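Cephalosporin acylase (Bacillus halodurans, PDB 2NLZ) is probably an N-terminal nucleophile hydrolase of the gamma-glutamyltranspeptidase family that cleaves amide bonds. Local coordinates at residues A508-W516 with A525-D533. The protein carries 1 engineered substitution. Numbering follows the deposited sequence.
Sequences AFGRGQIIW and AGGTEPRTD
The carboxylate of Glu529 is gripped through both oxygens, and OE2 is the one that reaches across to the other chain segment. Glu529 OE2 accepts the N-H of Gly512 N at 2.8 Å through its anti lone pair, in a rather bent bond (137° at the hydrogen), and also forms a salt bridge with Arg470. Glu529 OE1 turns back to its own segment: its syn lone pair takes Arg531 NH1 at 2.7 Å in the guanidinium plane, a salt bridge, while its anti lone pair takes Arg531 N. With CG anti to the backbone N (chi1 178°) and a bend at chi2, the acid lies against Arg511 CA and CB, the Glu529 CG to Arg511 CB distance being 3.7 Å. The bonds to Glu529 OE1 bind the head of the type I turn Glu529 to Thr532 to Arg531, and the OE2 bond joins that turn to the backbone at Gly512. Strands 512-516 and 525-528 form an antiparallel beta hairpin of the Ntn-hydrolase fold, in which Ile514 and Gly527, then Trp516 and Ala525, exchange paired backbone bonds. On the face of Gln513 and Ile515, the bent Gln513 side chain lies beside Thr528 and donates an N-H of NE2 to Thr528 OG1 at 2.8 Å, nearly in the amide plane. On the opposite face, Ile514 CG2 sits over the Trp516 ring, and both side chains meet Pro462 of helix 462-467. Arg511, salt-bridged to Glu62, crosses Thr532 at about a right angle, its CG 3.8 Å from Thr532 CG2.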
loop_
_atom_site.group_PDB
_atom_site.type_symbol
_atom_site.label_atom_id
_atom_site.label_comp_id
_atom_site.label_asym_id
_atom_site.label_seq_id
_atom_site.Cartn_x
_atom_site.Cartn_y
_atom_site.Cartn_z
ATOM N N ALA D 508 -14.522 5.325 14.291
ATOM C CA ALA D 508 -15.575 6.236 13.864
ATOM C C ALA D 508 -16.434 5.632 12.749
ATOM O O ALA D 508 -17.472 6.181 12.392
ATOM C CB ALA D 508 -14.970 7.562 13.418
ATOM N N PHE D 509 -16.007 4.497 12.201
ATOM C CA PHE D 509 -16.731 3.893 11.083
ATOM C C PHE D 509 -17.455 2.595 11.461
ATOM O O PHE D 509 -17.807 1.774 10.605
ATOM C CB PHE D 509 -15.808 3.724 9.872
ATOM C CG PHE D 509 -15.400 5.028 9.253
ATOM C CD1 PHE D 509 -16.140 5.579 8.224
ATOM C CD2 PHE D 509 -14.279 5.713 9.714
ATOM C CE1 PHE D 509 -15.771 6.784 7.656
ATOM C CE2 PHE D 509 -13.904 6.918 9.154
ATOM C CZ PHE D 509 -14.651 7.458 8.127
ATOM N N GLY D 510 -17.676 2.428 12.760
ATOM C CA GLY D 510 -18.487 1.337 13.261
ATOM C C GLY D 510 -17.787 0.010 13.464
ATOM O O GLY D 510 -16.636 -0.170 13.074
ATOM N N ARG D 511 -18.511 -0.918 14.084
ATOM C CA ARG D 511 -18.050 -2.286 14.301
ATOM C C ARG D 511 -19.077 -3.256 13.729
ATOM O O ARG D 511 -20.273 -3.102 13.931
ATOM C CB ARG D 511 -17.807 -2.548 15.797
ATOM C CG ARG D 511 -16.656 -1.712 16.386
ATOM C CD ARG D 511 -16.720 -1.572 17.894
ATOM N NE ARG D 511 -16.101 -0.327 18.342
ATOM C CZ ARG D 511 -15.985 0.039 19.615
ATOM N NH1 ARG D 511 -16.443 -0.745 20.580
ATOM N NH2 ARG D 511 -15.408 1.190 19.928
ATOM N N GLY D 512 -18.625 -4.257 13.000
ATOM C CA GLY D 512 -19.569 -5.190 12.413
ATOM C C GLY D 512 -19.324 -6.625 12.809
ATOM O O GLY D 512 -18.208 -6.991 13.190
ATOM N N GLN D 513 -20.377 -7.437 12.745
ATOM C CA GLN D 513 -20.235 -8.889 12.833
ATOM C C GLN D 513 -21.184 -9.528 11.827
ATOM O O GLN D 513 -22.290 -9.032 11.583
ATOM C CB GLN D 513 -20.540 -9.431 14.234
ATOM C CG GLN D 513 -20.120 -8.549 15.411
ATOM C CD GLN D 513 -18.649 -8.639 15.715
ATOM O OE1 GLN D 513 -18.042 -7.669 16.184
ATOM N NE2 GLN D 513 -18.060 -9.806 15.452
ATOM N N ILE D 514 -20.735 -10.634 11.242
ATOM C CA ILE D 514 -21.506 -11.361 10.260
ATOM C C ILE D 514 -21.334 -12.853 10.526
ATOM O O ILE D 514 -20.228 -13.323 10.776
ATOM C CB ILE D 514 -21.041 -11.021 8.809
ATOM C CG1 ILE D 514 -21.475 -9.602 8.407
ATOM C CG2 ILE D 514 -21.589 -12.017 7.800
ATOM C CD1 ILE D 514 -20.801 -9.063 7.139
ATOM N N ILE D 515 -22.452 -13.574 10.510
ATOM C CA ILE D 515 -22.447 -15.029 10.382
ATOM C C ILE D 515 -23.352 -15.405 9.201
ATOM O O ILE D 515 -24.539 -15.076 9.215
ATOM C CB ILE D 515 -22.943 -15.746 11.665
ATOM C CG1 ILE D 515 -22.055 -15.421 12.858
ATOM C CG2 ILE D 515 -22.914 -17.237 11.477
ATOM C CD1 ILE D 515 -22.560 -15.990 14.161
ATOM N N TRP D 516 -22.796 -16.066 8.185
ATOM C CA TRP D 516 -23.612 -16.611 7.098
ATOM C C TRP D 516 -23.720 -18.132 7.164
ATOM O O TRP D 516 -22.729 -18.834 7.364
ATOM C CB TRP D 516 -23.121 -16.215 5.689
ATOM C CG TRP D 516 -23.042 -14.735 5.325
ATOM C CD1 TRP D 516 -22.090 -14.160 4.543
ATOM C CD2 TRP D 516 -23.940 -13.674 5.705
ATOM N NE1 TRP D 516 -22.313 -12.812 4.422
ATOM C CE2 TRP D 516 -23.443 -12.482 5.120
ATOM C CE3 TRP D 516 -25.108 -13.611 6.481
ATOM C CZ2 TRP D 516 -24.073 -11.232 5.289
ATOM C CZ3 TRP D 516 -25.741 -12.362 6.655
ATOM C CH2 TRP D 516 -25.220 -11.193 6.056
ATOM N N ALA D 525 -20.185 -19.539 8.357
ATOM C CA ALA D 525 -19.002 -18.754 8.038
ATOM C C ALA D 525 -19.081 -17.383 8.695
ATOM O O ALA D 525 -20.018 -16.614 8.460
ATOM C CB ALA D 525 -18.837 -18.625 6.538
ATOM N N GLY D 526 -18.080 -17.080 9.513
ATOM C CA GLY D 526 -18.108 -15.880 10.317
ATOM C C GLY D 526 -17.026 -14.870 10.032
ATOM O O GLY D 526 -15.894 -15.215 9.665
ATOM N N GLY D 527 -17.411 -13.610 10.200
ATOM C CA GLY D 527 -16.513 -12.474 10.106
ATOM C C GLY D 527 -16.685 -11.585 11.328
ATOM O O GLY D 527 -17.806 -11.413 11.834
ATOM N N THR D 528 -15.577 -11.026 11.814
ATOM C CA THR D 528 -15.608 -10.132 12.969
ATOM C C THR D 528 -14.927 -8.799 12.631
ATOM O O THR D 528 -14.062 -8.740 11.761
ATOM C CB THR D 528 -14.959 -10.813 14.210
ATOM O OG1 THR D 528 -15.308 -10.108 15.406
ATOM C CG2 THR D 528 -13.428 -10.933 14.068
ATOM N N GLU D 529 -15.338 -7.734 13.314
ATOM C CA GLU D 529 -14.772 -6.398 13.108
ATOM C C GLU D 529 -13.267 -6.336 13.357
ATOM O O GLU D 529 -12.826 -6.542 14.475
ATOM C CB GLU D 529 -15.468 -5.394 14.031
ATOM C CG GLU D 529 -14.915 -3.992 13.926
ATOM C CD GLU D 529 -14.992 -3.472 12.520
ATOM O OE1 GLU D 529 -13.912 -3.237 11.933
ATOM O OE2 GLU D 529 -16.124 -3.336 12.002
ATOM N N PRO D 530 -12.474 -6.056 12.314
ATOM C CA PRO D 530 -11.039 -5.939 12.544
ATOM C C PRO D 530 -10.628 -4.636 13.251
ATOM O O PRO D 530 -9.602 -4.614 13.924
ATOM C CB PRO D 530 -10.453 -6.020 11.136
ATOM C CG PRO D 530 -11.533 -5.552 10.241
ATOM C CD PRO D 530 -12.828 -5.886 10.893
ATOM N N ARG D 531 -11.429 -3.579 13.138
ATOM C CA ARG D 531 -11.081 -2.289 13.751
ATOM C C ARG D 531 -11.093 -2.238 15.293
ATOM O O ARG D 531 -10.836 -1.184 15.879
ATOM C CB ARG D 531 -11.969 -1.182 13.195
ATOM C CG ARG D 531 -11.749 -0.920 11.732
ATOM C CD ARG D 531 -12.930 -0.197 11.134
ATOM N NE ARG D 531 -12.894 -0.186 9.672
ATOM C CZ ARG D 531 -13.237 -1.211 8.895
ATOM N NH1 ARG D 531 -13.627 -2.358 9.426
ATOM N NH2 ARG D 531 -13.174 -1.091 7.581
ATOM N N THR D 532 -11.376 -3.368 15.937
ATOM C CA THR D 532 -11.519 -3.419 17.382
ATOM C C THR D 532 -11.097 -4.789 17.939
ATOM O O THR D 532 -10.703 -5.674 17.178
ATOM C CB THR D 532 -12.972 -3.057 17.796
ATOM O OG1 THR D 532 -13.049 -2.834 19.207
ATOM C CG2 THR D 532 -13.948 -4.154 17.401
ATOM N N ASP D 533 -11.133 -4.930 19.269
ATOM C CA ASP D 533 -10.990 -6.217 19.947
ATOM C C ASP D 533 -12.269 -6.954 19.674
ATOM O O ASP D 533 -13.327 -6.348 19.641
ATOM C CB ASP D 533 -10.890 -6.048 21.464
ATOM C CG ASP D 533 -9.804 -5.089 21.893
ATOM O OD1 ASP D 533 -8.619 -5.337 21.594
ATOM O OD2 ASP D 533 -10.147 -4.097 22.570
HETATM O O HOH W 1 -13.236 0.502 16.877
HETATM O O HOH W 2 -14.579 -7.858 16.182
#